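Local coordinates for protein thiaminase-I (Naegleria gruberi, PDB 4HCW) that belongs to a thiaminase family whose two-lobed alpha/beta architecture resembles that of the periplasmic binding proteins, at residues D263-N268 with K284-N289; S99-S104 with G113-L118; F159-L164 with V352-L357; A57-L62 with S70-Y75. All blocks are in the same frame, centred on the assembly; numbering follows the deposited sequence.

Interaction 1 of 4, residues D263-N268 with K284-N289; sequences DVLALN and KNLLTN
L265, on a central strand, meets L286 and L287, near the end of a covering helix, in a small helix-on-sheet contact typical of layered alpha/beta folds. One methyl does the touching from the strand side. L265 CD1 lies 3.8 Å from L287 CD2, the two side chains reaching toward each other tip to tip. The same L265 CD1 is 4.0 Å from L286 CD1, but here the side chains cross at about a right angle, and the strand methyl thus sits against two consecutive helix residues. With CG anti to the carbonyl carbon (chi1 -77°) L265 directs CD1 at the helix; L287 has the same first torsion.

The next shell packs against both partners. I283, one turn earlier on helix 275-288, also touches L265, and L37 lies against L286. The strand itself is held in the sheet from both flanks: L265 pairs through its backbone with F114, whereas V264 and A266 pair with T68 and F66. All three contacting leucines are buried, and no hydrogen bond crosses between the segments.

Just beyond, the helix ends and the chain turns at once into helix 290-298, with N289 at its N-cap and N289 OD1 bonded to L291 N. The other end of that amide looks back: N289 ND2 donates to N285 OD1 at 2.8 Å, with an N-H...O angle of 152° and the donor tilted 15° from the carbonyl plane.

Interaction 2 of 4, residues S99-S104 with G113-L118; sequences SFVSSS and GFPQYL
The ring of F100 presents its edge to L118, whose CD1 lies near the ring plane, 4.1 Å from F100 CE1; the two side chains cross at about a right angle. A second ring partner comes from H98, whose plane is inclined at about 40° to that of F100. F100 CG occupies the position between backbone N and carbonyl carbon (chi1 54°), which brings the end of the ring closer to the strand than its CB direction would suggest. On the strand, the Y117 ring carries Q116 CG over the centre of one face, 3.5 Å above the plane.

V101 fills the middle of the interface with a division of labour between its branches. CG1, anti to the backbone N, rests on the proline ring, 3.6 Å from P115 CB, while V101 CG2 turns to L118 CD1 at 3.9 Å. This is helix-on-sheet packing in which helix 99-104 passes strand 114-118 at an axis separation of 8.6 Å and an angle of 116°. The strand is interrupted by a classic beta bulge, Q116 and Y117 both facing D263. P115 and L118 thereby meet this helix, whereas F114 and Q116 touch helix 275-288.

Within the helix, serines turn back on the backbone: S103 OG donates to S99 O at 2.6 Å, approaching from the face of that carbonyl opposite to S103 N. S104 OG likewise donates to V101 O at 2.7 Å, and is also hydrogen-bonded to T262 OG1.

Interaction 3 of 4, residues F159-L164 with V352-L357; sequences FTVFGL and VLRPFL
V161 projects from helix 158-169 into the C-terminal tail, where it meets L353, R354 and L357. Its two methyls take different partners. CG1, anti to the backbone N (chi1 169°), points at L353 CB, and L357 CD1 comes against its flank; CG2 faces the arginine.

With L353 the side chains slide past each other in opposite directions: V161 CG1 lies 3.9 Å from L353 CB and 4.1 Å from L353 CD1. L357 crosses obliquely and brings a single methyl, L357 CD1, to 3.7 Å from V161 CG1. R354 comes nearest with its aliphatic CG, 4.2 Å from V161 CG2, while its NH1 makes a weak hydrogen bond to S156 O.

The arrangement joins two parts of the fold very distant in sequence: helix 158-169 and the end of the chain. There helix 343-353 passes into a 3-10 turn, closed by F356 N on L353 O at 2.8 Å and L357 N on R354 O at 3.0 Å. That turn brings L357 round to the same valine as L353, with V352 O and L353 O lying at the edge of the F356 ring, in its plane.

The side chains meet through hydrocarbon, L353 CD1 also lying near the backbone V161 O, and no hydrogen bond crosses. The contact is therefore non-directional van der Waals packing, while T196 of helix 193-203 and S156, outside the segments, add polar bonds to the tail.

Interaction 4 of 4, residues A57-L62 with S70-Y75; sequences ASLQSL and SIFLPY
L59 and F72 bring the two backbones closest, their CA atoms 9.1 Å apart, a gap spanned by the leucine and aromatic side chains. Around L59 the chain forms a weakly bonded helical turn, in which even Q60 N to A57 O, at 3.3 Å, is a weak hydrogen bond. The other segment leaves strand 65-69, turns through S70 and I71, and enters helix 73-77 with F72 at the N-cap position. Along the chain the segments precede and follow strand 65-69, a helix-strand-helix succession within this alpha/beta fold.

The meeting point is a single methyl. L59 CD1 reaches both aromatic residues, approaching the F72 ring obliquely at 4.2 Å from F72 CD2. Toward Y75 the same methyl comes to the ring edge, near its plane, with L59 CD1 4.4 Å from Y75 CE2. Y75 has its CG roughly anti to the backbone N (chi1 162°), a torsion that carries the end of the ring nearer to L59 than the direction of its CB. F72 is backed by its own neighbour, I71 CG2 lying over the centre of one ring face, 3.6 Å above the plane.

F51 and L76 also touch L59; from helix 343-353, V346 reaches F72, and N343 touches both L59 and F72. With neither hydrogen bond nor ionic pair between the segments, the contact is purely aliphatic-aromatic, made by dispersion and by burial of L59 and F72.

Three contacts surround one region of the large mixed sheet; the fourth lies farther off. Along the chain interaction 4 closes first, then interaction 2; interaction 3 opens next and closes at the C-terminus, after interaction 1. Strand 260-267 of interaction 1 runs between strand 110-125 of interaction 2 and strand 65-69, which links the segments of interaction 4. The centres of interactions 1 and 2 lie 11 Å apart, their helices covering opposite faces of the sheet, and each is 16 Å from interaction 4. Interaction 3, 32 Å from interaction 1, touches interaction 4 through F159 and I71, connecting the C-terminal packing with the turn after strand 65-69; early and late chain thus meet.

Interaction 1 of 4, residues D263-N268 with K284-N289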
loop_
_atom_site.group_PDB
_atom_site.type_symbol
_atom_site.label_atom_id
_atom_site.label_comp_id
_atom_site.label_asym_id
_atom_site.label_seq_id
_atom_site.Cartn_x
_atom_site.Cartn_y
_atom_site.Cartn_z
ATOM N N ASP A 263 0.271 -1.780 -5.152
ATOM C CA ASP A 263 -0.071 -3.138 -5.547
ATOM C C ASP A 263 -0.140 -3.210 -7.066
ATOM O O ASP A 263 -0.764 -2.364 -7.709
ATOM C CB ASP A 263 -1.400 -3.564 -4.925
ATOM C CG ASP A 263 -1.328 -3.662 -3.415
ATOM O OD1 ASP A 263 -0.279 -4.101 -2.898
ATOM O OD2 ASP A 263 -2.316 -3.299 -2.743
ATOM N N VAL A 264 0.506 -4.219 -7.639
ATOM C CA VAL A 264 0.648 -4.304 -9.087
ATOM C C VAL A 264 0.105 -5.610 -9.667
ATOM O O VAL A 264 0.459 -6.699 -9.214
ATOM C CB VAL A 264 2.124 -4.133 -9.506
ATOM C CG1 VAL A 264 2.302 -4.437 -10.980
ATOM C CG2 VAL A 264 2.607 -2.726 -9.183
ATOM N N LEU A 265 -0.762 -5.485 -10.668
ATOM C CA LEU A 265 -1.261 -6.637 -11.411
ATOM C C LEU A 265 -0.243 -7.064 -12.460
ATOM O O LEU A 265 0.129 -6.279 -13.331
ATOM C CB LEU A 265 -2.590 -6.302 -12.089
ATOM C CG LEU A 265 -3.836 -6.282 -11.204
ATOM C CD1 LEU A 265 -4.982 -5.579 -11.912
ATOM C CD2 LEU A 265 -4.231 -7.698 -10.823
ATOM N N ALA A 266 0.207 -8.311 -12.374
ATOM C CA ALA A 266 1.183 -8.833 -13.322
ATOM C C ALA A 266 0.764 -10.207 -13.829
ATOM O O ALA A 266 -0.014 -10.906 -13.180
ATOM C CB ALA A 266 2.561 -8.899 -12.684
ATOM N N LEU A 267 1.284 -10.590 -14.990
ATOM C CA LEU A 267 0.970 -11.889 -15.570
ATOM C C LEU A 267 2.179 -12.817 -15.549
ATOM O O LEU A 267 3.322 -12.365 -15.629
ATOM C CB LEU A 267 0.448 -11.740 -17.003
ATOM C CG LEU A 267 0.649 -10.408 -17.725
ATOM C CD1 LEU A 267 0.763 -10.636 -19.221
ATOM C CD2 LEU A 267 -0.505 -9.466 -17.426
ATOM N N ASN A 268 1.916 -14.115 -15.439
ATOM C CA ASN A 268 2.976 -15.113 -15.444
ATOM C C ASN A 268 3.710 -15.115 -16.779
ATOM O O ASN A 268 3.111 -14.874 -17.828
ATOM C CB ASN A 268 2.403 -16.499 -15.142
ATOM C CG ASN A 268 3.458 -17.474 -14.656
ATOM O OD1 ASN A 268 4.589 -17.480 -15.143
ATOM N ND2 ASN A 268 3.092 -18.307 -13.688
ATOM N N LYS A 284 -7.966 -4.785 -17.482
ATOM C CA LYS A 284 -8.558 -3.522 -17.915
ATOM C C LYS A 284 -9.899 -3.301 -17.229
ATOM O O LYS A 284 -10.281 -2.168 -16.942
ATOM C CB LYS A 284 -8.729 -3.496 -19.435
ATOM N N ASN A 285 -10.605 -4.392 -16.961
ATOM C CA ASN A 285 -11.856 -4.322 -16.223
ATOM C C ASN A 285 -11.615 -3.949 -14.766
ATOM O O ASN A 285 -12.265 -3.053 -14.233
ATOM C CB ASN A 285 -12.605 -5.651 -16.304
ATOM C CG ASN A 285 -13.977 -5.584 -15.665
ATOM O OD1 ASN A 285 -14.695 -4.594 -15.810
ATOM N ND2 ASN A 285 -14.345 -6.633 -14.943
ATOM N N LEU A 286 -10.669 -4.633 -14.130
ATOM C CA LEU A 286 -10.349 -4.398 -12.724
ATOM C C LEU A 286 -9.923 -2.962 -12.432
ATOM O O LEU A 286 -10.086 -2.477 -11.313
ATOM C CB LEU A 286 -9.247 -5.354 -12.260
ATOM C CG LEU A 286 -9.667 -6.747 -11.792
ATOM C CD1 LEU A 286 -8.441 -7.607 -11.540
ATOM C CD2 LEU A 286 -10.512 -6.644 -10.536
ATOM N N LEU A 287 -9.384 -2.284 -13.439
ATOM C CA LEU A 287 -8.812 -0.959 -13.237
ATOM C C LEU A 287 -9.678 0.180 -13.772
ATOM O O LEU A 287 -9.504 1.331 -13.373
ATOM C CB LEU A 287 -7.416 -0.887 -13.860
ATOM C CG LEU A 287 -6.424 -1.962 -13.410
ATOM C CD1 LEU A 287 -5.065 -1.750 -14.056
ATOM C CD2 LEU A 287 -6.305 -1.982 -11.897
ATOM N N THR A 288 -10.608 -0.133 -14.669
ATOM C CA THR A 288 -11.401 0.910 -15.319
ATOM C C THR A 288 -12.908 0.818 -15.067
ATOM O O THR A 288 -13.635 1.783 -15.307
ATOM C CB THR A 288 -11.145 0.956 -16.840
ATOM O OG1 THR A 288 -11.551 -0.284 -17.434
ATOM C CG2 THR A 288 -9.669 1.194 -17.127
ATOM N N ASN A 289 -13.375 -0.334 -14.592
ATOM C CA ASN A 289 -14.795 -0.516 -14.297
ATOM C C ASN A 289 -15.255 0.441 -13.204
ATOM O O ASN A 289 -14.763 0.392 -12.077
ATOM C CB ASN A 289 -15.082 -1.963 -13.888
ATOM C CG ASN A 289 -16.561 -2.308 -13.935
ATOM O OD1 ASN A 289 -17.415 -1.505 -13.562
ATOM N ND2 ASN A 289 -16.866 -3.516 -14.396
#

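Interaction 2 of 4, residues S99-S104 with G113-L118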
loop_
_atom_site.group_PDB
_atom_site.type_symbol
_atom_site.label_atom_id
_atom_site.label_comp_id
_atom_site.label_asym_id
_atom_site.label_seq_id
_atom_site.Cartn_x
_atom_site.Cartn_y
_atom_site.Cartn_z
ATOM N N SER A 99 4.806 9.555 -11.475
ATOM C CA SER A 99 6.192 9.164 -11.695
ATOM C C SER A 99 6.595 8.009 -10.781
ATOM O O SER A 99 7.252 7.063 -11.216
ATOM C CB SER A 99 7.128 10.356 -11.489
ATOM O OG SER A 99 7.017 10.874 -10.175
ATOM N N PHE A 100 6.187 8.084 -9.518
ATOM C CA PHE A 100 6.537 7.057 -8.542
ATOM C C PHE A 100 5.740 5.769 -8.736
ATOM O O PHE A 100 6.243 4.676 -8.470
ATOM C CB PHE A 100 6.376 7.582 -7.112
ATOM C CG PHE A 100 5.020 8.164 -6.820
ATOM C CD1 PHE A 100 3.996 7.366 -6.339
ATOM C CD2 PHE A 100 4.777 9.515 -7.010
ATOM C CE1 PHE A 100 2.752 7.902 -6.060
ATOM C CE2 PHE A 100 3.535 10.056 -6.734
ATOM C CZ PHE A 100 2.521 9.249 -6.259
ATOM N N VAL A 101 4.502 5.902 -9.199
ATOM C CA VAL A 101 3.652 4.743 -9.455
ATOM C C VAL A 101 4.221 3.895 -10.588
ATOM O O VAL A 101 4.312 2.673 -10.477
ATOM C CB VAL A 101 2.210 5.164 -9.804
ATOM C CG1 VAL A 101 1.403 3.966 -10.280
ATOM C CG2 VAL A 101 1.543 5.818 -8.606
ATOM N N SER A 102 4.608 4.554 -11.673
ATOM C CA SER A 102 5.181 3.864 -12.822
ATOM C C SER A 102 6.568 3.313 -12.503
ATOM O O SER A 102 6.962 2.265 -13.015
ATOM C CB SER A 102 5.246 4.799 -14.031
ATOM O OG SER A 102 5.945 5.990 -13.717
ATOM N N SER A 103 7.303 4.023 -11.652
ATOM C CA SER A 103 8.643 3.600 -11.258
ATOM C C SER A 103 8.594 2.351 -10.387
ATOM O O SER A 103 9.475 1.495 -10.465
ATOM C CB SER A 103 9.367 4.725 -10.514
ATOM O OG SER A 103 9.545 5.858 -11.345
ATOM N N SER A 104 7.559 2.253 -9.560
ATOM C CA SER A 104 7.404 1.121 -8.656
ATOM C C SER A 104 7.059 -0.158 -9.412
ATOM O O SER A 104 7.255 -1.261 -8.902
ATOM C CB SER A 104 6.324 1.412 -7.611
ATOM O OG SER A 104 5.044 1.494 -8.211
ATOM N N GLY A 113 4.267 -4.975 -14.912
ATOM C CA GLY A 113 2.901 -5.078 -14.436
ATOM C C GLY A 113 2.063 -3.814 -14.487
ATOM O O GLY A 113 2.577 -2.712 -14.677
ATOM N N PHE A 114 0.756 -3.989 -14.311
ATOM C CA PHE A 114 -0.188 -2.880 -14.296
ATOM C C PHE A 114 -0.491 -2.480 -12.859
ATOM O O PHE A 114 -1.025 -3.280 -12.091
ATOM C CB PHE A 114 -1.495 -3.274 -14.988
ATOM C CG PHE A 114 -1.306 -3.941 -16.321
ATOM C CD1 PHE A 114 -1.181 -5.317 -16.410
ATOM C CD2 PHE A 114 -1.267 -3.193 -17.485
ATOM C CE1 PHE A 114 -1.013 -5.935 -17.633
ATOM C CE2 PHE A 114 -1.100 -3.806 -18.713
ATOM C CZ PHE A 114 -0.972 -5.179 -18.786
ATOM N N PRO A 115 -0.148 -1.238 -12.489
ATOM C CA PRO A 115 -0.423 -0.715 -11.148
ATOM C C PRO A 115 -1.916 -0.731 -10.833
ATOM O O PRO A 115 -2.714 -0.236 -11.629
ATOM C CB PRO A 115 0.084 0.727 -11.230
ATOM C CG PRO A 115 1.115 0.702 -12.302
ATOM C CD PRO A 115 0.603 -0.276 -13.314
ATOM N N GLN A 116 -2.283 -1.295 -9.687
ATOM C CA GLN A 116 -3.688 -1.419 -9.310
ATOM C C GLN A 116 -4.056 -0.530 -8.128
ATOM O O GLN A 116 -4.931 0.329 -8.235
ATOM C CB GLN A 116 -4.033 -2.875 -8.990
ATOM C CG GLN A 116 -5.464 -3.074 -8.516
ATOM C CD GLN A 116 -5.817 -4.532 -8.310
ATOM O OE1 GLN A 116 -4.942 -5.397 -8.268
ATOM N NE2 GLN A 116 -7.108 -4.815 -8.183
ATOM N N TYR A 117 -3.388 -0.746 -7.000
ATOM C CA TYR A 117 -3.699 -0.013 -5.778
ATOM C C TYR A 117 -2.552 0.892 -5.346
ATOM O O TYR A 117 -1.383 0.602 -5.604
ATOM C CB TYR A 117 -4.042 -0.986 -4.648
ATOM C CG TYR A 117 -5.275 -1.821 -4.908
ATOM C CD1 TYR A 117 -6.405 -1.264 -5.490
ATOM C CD2 TYR A 117 -5.306 -3.168 -4.574
ATOM C CE1 TYR A 117 -7.535 -2.025 -5.730
ATOM C CE2 TYR A 117 -6.430 -3.938 -4.811
ATOM C CZ TYR A 117 -7.542 -3.361 -5.388
ATOM O OH TYR A 117 -8.664 -4.124 -5.625
ATOM N N LEU A 118 -2.899 1.993 -4.689
ATOM C CA LEU A 118 -1.913 2.904 -4.126
ATOM C C LEU A 118 -2.142 2.989 -2.624
ATOM O O LEU A 118 -3.259 3.239 -2.175
ATOM C CB LEU A 118 -2.040 4.289 -4.759
ATOM C CG LEU A 118 -0.742 4.976 -5.193
ATOM C CD1 LEU A 118 -1.032 6.365 -5.739
ATOM C CD2 LEU A 118 0.256 5.042 -4.048
#

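Interaction 3 of 4, residues F159-L164 with V352-L357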
loop_
_atom_site.group_PDB
_atom_site.type_symbol
_atom_site.label_atom_id
_atom_site.label_comp_id
_atom_site.label_asym_id
_atom_site.label_seq_id
_atom_site.Cartn_x
_atom_site.Cartn_y
_atom_site.Cartn_z
ATOM N N PHE A 159 6.227 -5.971 9.397
ATOM C CA PHE A 159 6.269 -5.255 8.129
ATOM C C PHE A 159 6.477 -3.756 8.338
ATOM O O PHE A 159 7.038 -3.072 7.482
ATOM C CB PHE A 159 4.980 -5.511 7.347
ATOM C CG PHE A 159 5.058 -5.120 5.902
ATOM C CD1 PHE A 159 5.686 -5.944 4.982
ATOM C CD2 PHE A 159 4.496 -3.934 5.461
ATOM C CE1 PHE A 159 5.757 -5.589 3.649
ATOM C CE2 PHE A 159 4.563 -3.572 4.128
ATOM C CZ PHE A 159 5.194 -4.402 3.220
ATOM N N THR A 160 6.025 -3.253 9.482
ATOM C CA THR A 160 6.149 -1.832 9.796
ATOM C C THR A 160 7.497 -1.523 10.443
ATOM O O THR A 160 8.125 -0.508 10.135
ATOM C CB THR A 160 5.008 -1.359 10.717
ATOM O OG1 THR A 160 3.746 -1.704 10.131
ATOM C CG2 THR A 160 5.073 0.147 10.920
ATOM N N VAL A 161 7.935 -2.402 11.340
ATOM C CA VAL A 161 9.244 -2.274 11.969
ATOM C C VAL A 161 10.340 -2.298 10.911
ATOM O O VAL A 161 11.252 -1.469 10.923
ATOM C CB VAL A 161 9.494 -3.405 12.987
ATOM C CG1 VAL A 161 10.950 -3.419 13.427
ATOM C CG2 VAL A 161 8.567 -3.257 14.183
ATOM N N PHE A 162 10.236 -3.252 9.990
ATOM C CA PHE A 162 11.174 -3.363 8.879
ATOM C C PHE A 162 11.119 -2.133 7.975
ATOM O O PHE A 162 12.152 -1.625 7.540
ATOM C CB PHE A 162 10.881 -4.628 8.065
ATOM C CG PHE A 162 11.599 -4.684 6.745
ATOM C CD1 PHE A 162 12.927 -5.068 6.680
ATOM C CD2 PHE A 162 10.942 -4.359 5.568
ATOM C CE1 PHE A 162 13.589 -5.122 5.468
ATOM C CE2 PHE A 162 11.599 -4.410 4.354
ATOM C CZ PHE A 162 12.924 -4.792 4.303
ATOM N N GLY A 163 9.907 -1.663 7.700
ATOM C CA GLY A 163 9.703 -0.548 6.792
ATOM C C GLY A 163 10.263 0.770 7.292
ATOM O O GLY A 163 11.042 1.421 6.596
ATOM N N LEU A 164 9.866 1.163 8.498
ATOM C CA LEU A 164 10.284 2.443 9.064
ATOM C C LEU A 164 11.795 2.539 9.240
ATOM O O LEU A 164 12.379 3.603 9.040
ATOM C CB LEU A 164 9.585 2.700 10.398
ATOM C CG LEU A 164 8.078 2.941 10.334
ATOM C CD1 LEU A 164 7.560 3.352 11.696
ATOM C CD2 LEU A 164 7.744 3.995 9.291
ATOM N N VAL A 352 15.220 -8.830 14.677
ATOM C CA VAL A 352 16.502 -8.323 15.146
ATOM C C VAL A 352 16.352 -6.904 15.687
ATOM O O VAL A 352 16.915 -6.560 16.728
ATOM C CB VAL A 352 17.555 -8.336 14.016
ATOM C CG1 VAL A 352 18.830 -7.631 14.456
ATOM C CG2 VAL A 352 17.848 -9.763 13.582
ATOM N N LEU A 353 15.573 -6.091 14.979
ATOM C CA LEU A 353 15.420 -4.678 15.308
ATOM C C LEU A 353 14.626 -4.422 16.589
ATOM O O LEU A 353 14.960 -3.517 17.353
ATOM C CB LEU A 353 14.772 -3.931 14.140
ATOM C CG LEU A 353 15.583 -3.856 12.844
ATOM C CD1 LEU A 353 14.723 -3.338 11.705
ATOM C CD2 LEU A 353 16.810 -2.978 13.029
ATOM N N ARG A 354 13.583 -5.216 16.815
ATOM C CA ARG A 354 12.653 -4.987 17.928
ATOM C C ARG A 354 13.259 -4.762 19.325
ATOM O O ARG A 354 12.829 -3.849 20.032
ATOM C CB ARG A 354 11.555 -6.061 17.975
ATOM C CG ARG A 354 10.351 -5.736 17.105
ATOM C CD ARG A 354 9.113 -6.499 17.550
ATOM N NE ARG A 354 9.159 -7.905 17.168
ATOM C CZ ARG A 354 8.607 -8.397 16.064
ATOM N NH1 ARG A 354 7.960 -7.593 15.229
ATOM N NH2 ARG A 354 8.699 -9.691 15.794
ATOM N N PRO A 355 14.245 -5.584 19.735
ATOM C CA PRO A 355 14.841 -5.331 21.054
ATOM C C PRO A 355 15.503 -3.957 21.159
ATOM O O PRO A 355 15.606 -3.411 22.257
ATOM C CB PRO A 355 15.898 -6.432 21.173
ATOM C CG PRO A 355 15.390 -7.528 20.312
ATOM C CD PRO A 355 14.745 -6.841 19.148
ATOM N N PHE A 356 15.932 -3.407 20.027
ATOM C CA PHE A 356 16.591 -2.105 20.005
ATOM C C PHE A 356 15.594 -0.966 19.814
ATOM O O PHE A 356 15.976 0.150 19.461
ATOM C CB PHE A 356 17.649 -2.064 18.901
ATOM C CG PHE A 356 18.712 -3.114 19.043
ATOM C CD1 PHE A 356 19.861 -2.861 19.773
ATOM C CD2 PHE A 356 18.560 -4.357 18.452
ATOM C CE1 PHE A 356 20.840 -3.826 19.910
ATOM C CE2 PHE A 356 19.534 -5.327 18.585
ATOM C CZ PHE A 356 20.676 -5.061 19.314
ATOM N N LEU A 357 14.319 -1.252 20.047
ATOM C CA LEU A 357 13.268 -0.254 19.876
ATOM C C LEU A 357 12.471 -0.066 21.162
ATOM O O LEU A 357 13.037 0.214 22.219
ATOM C CB LEU A 357 12.334 -0.655 18.732
ATOM C CG LEU A 357 13.007 -0.955 17.391
ATOM C CD1 LEU A 357 11.979 -1.364 16.349
ATOM C CD2 LEU A 357 13.820 0.236 16.912
#

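Interaction 4 of 4, residues A57-L62 with S70-Y75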
loop_
_atom_site.group_PDB
_atom_site.type_symbol
_atom_site.label_atom_id
_atom_site.label_comp_id
_atom_site.label_asym_id
_atom_site.label_seq_id
_atom_site.Cartn_x
_atom_site.Cartn_y
_atom_site.Cartn_z
ATOM N N ALA A 57 5.529 -18.908 0.193
ATOM C CA ALA A 57 5.048 -20.111 -0.476
ATOM C C ALA A 57 4.227 -19.767 -1.714
ATOM O O ALA A 57 4.291 -20.465 -2.727
ATOM C CB ALA A 57 4.232 -20.961 0.484
ATOM N N SER A 58 3.459 -18.685 -1.629
ATOM C CA SER A 58 2.610 -18.259 -2.735
ATOM C C SER A 58 3.422 -17.589 -3.839
ATOM O O SER A 58 3.037 -17.615 -5.007
ATOM C CB SER A 58 1.512 -17.317 -2.239
ATOM O OG SER A 58 0.694 -17.953 -1.272
ATOM N N LEU A 59 4.548 -16.990 -3.463
ATOM C CA LEU A 59 5.428 -16.348 -4.432
ATOM C C LEU A 59 6.217 -17.381 -5.231
ATOM O O LEU A 59 6.830 -17.058 -6.248
ATOM C CB LEU A 59 6.385 -15.380 -3.732
ATOM C CG LEU A 59 5.751 -14.171 -3.043
ATOM C CD1 LEU A 59 6.822 -13.282 -2.429
ATOM C CD2 LEU A 59 4.894 -13.385 -4.023
ATOM N N GLN A 60 6.199 -18.625 -4.762
ATOM C CA GLN A 60 6.889 -19.715 -5.440
ATOM C C GLN A 60 6.047 -20.279 -6.582
ATOM O O GLN A 60 6.582 -20.731 -7.594
ATOM C CB GLN A 60 7.243 -20.828 -4.450
ATOM N N SER A 61 4.729 -20.249 -6.411
ATOM C CA SER A 61 3.814 -20.765 -7.423
ATOM C C SER A 61 2.825 -19.695 -7.879
ATOM O O SER A 61 1.708 -19.605 -7.367
ATOM C CB SER A 61 3.066 -21.993 -6.897
ATOM O OG SER A 61 2.346 -21.687 -5.715
ATOM N N LEU A 62 3.245 -18.890 -8.849
ATOM C CA LEU A 62 2.428 -17.796 -9.358
ATOM C C LEU A 62 1.310 -18.296 -10.270
ATOM O O LEU A 62 1.511 -19.224 -11.052
ATOM C CB LEU A 62 3.302 -16.794 -10.116
ATOM C CG LEU A 62 4.435 -16.136 -9.326
ATOM C CD1 LEU A 62 5.361 -15.369 -10.256
ATOM C CD2 LEU A 62 3.877 -15.219 -8.249
ATOM N N SER A 70 4.551 -4.198 -4.747
ATOM C CA SER A 70 5.756 -3.895 -5.510
ATOM C C SER A 70 7.015 -3.990 -4.648
ATOM O O SER A 70 8.132 -3.899 -5.157
ATOM C CB SER A 70 5.652 -2.512 -6.155
ATOM O OG SER A 70 5.390 -1.514 -5.185
ATOM N N ILE A 71 6.826 -4.180 -3.345
ATOM C CA ILE A 71 7.946 -4.316 -2.419
ATOM C C ILE A 71 8.710 -5.616 -2.673
ATOM O O ILE A 71 9.880 -5.739 -2.313
ATOM C CB ILE A 71 7.475 -4.254 -0.944
ATOM C CG1 ILE A 71 8.652 -3.969 -0.008
ATOM C CG2 ILE A 71 6.751 -5.535 -0.547
ATOM C CD1 ILE A 71 8.253 -3.820 1.442
ATOM N N PHE A 72 8.044 -6.576 -3.305
ATOM C CA PHE A 72 8.663 -7.860 -3.614
ATOM C C PHE A 72 8.778 -8.061 -5.118
ATOM O O PHE A 72 9.091 -9.156 -5.582
ATOM C CB PHE A 72 7.856 -9.004 -2.999
ATOM C CG PHE A 72 7.811 -8.976 -1.499
ATOM C CD1 PHE A 72 8.900 -8.531 -0.768
ATOM C CD2 PHE A 72 6.679 -9.391 -0.820
ATOM C CE1 PHE A 72 8.861 -8.503 0.612
ATOM C CE2 PHE A 72 6.632 -9.365 0.559
ATOM C CZ PHE A 72 7.725 -8.921 1.276
ATOM N N LEU A 73 8.525 -6.999 -5.875
ATOM C CA LEU A 73 8.544 -7.080 -7.334
ATOM C C LEU A 73 9.910 -7.440 -7.942
ATOM O O LEU A 73 9.985 -8.367 -8.748
ATOM C CB LEU A 73 7.966 -5.807 -7.970
ATOM C CG LEU A 73 7.751 -5.859 -9.484
ATOM C CD1 LEU A 73 6.795 -6.987 -9.850
ATOM C CD2 LEU A 73 7.236 -4.525 -10.002
ATOM N N PRO A 74 10.990 -6.722 -7.566
ATOM C CA PRO A 74 12.287 -7.083 -8.158
ATOM C C PRO A 74 12.729 -8.501 -7.800
ATOM O O PRO A 74 13.317 -9.185 -8.638
ATOM C CB PRO A 74 13.249 -6.060 -7.546
ATOM C CG PRO A 74 12.387 -4.912 -7.163
ATOM C CD PRO A 74 11.108 -5.533 -6.702
ATOM N N TYR A 75 12.451 -8.930 -6.573
ATOM C CA TYR A 75 12.748 -10.298 -6.161
ATOM C C TYR A 75 11.898 -11.286 -6.950
ATOM O O TYR A 75 12.335 -12.397 -7.252
ATOM C CB TYR A 75 12.509 -10.479 -4.659
ATOM C CG TYR A 75 12.374 -11.926 -4.230
ATOM C CD1 TYR A 75 13.492 -12.742 -4.101
ATOM C CD2 TYR A 75 11.128 -12.475 -3.952
ATOM C CE1 TYR A 75 13.370 -14.065 -3.710
ATOM C CE2 TYR A 75 10.997 -13.794 -3.561
ATOM C CZ TYR A 75 12.120 -14.585 -3.441
ATOM O OH TYR A 75 11.989 -15.900 -3.050
#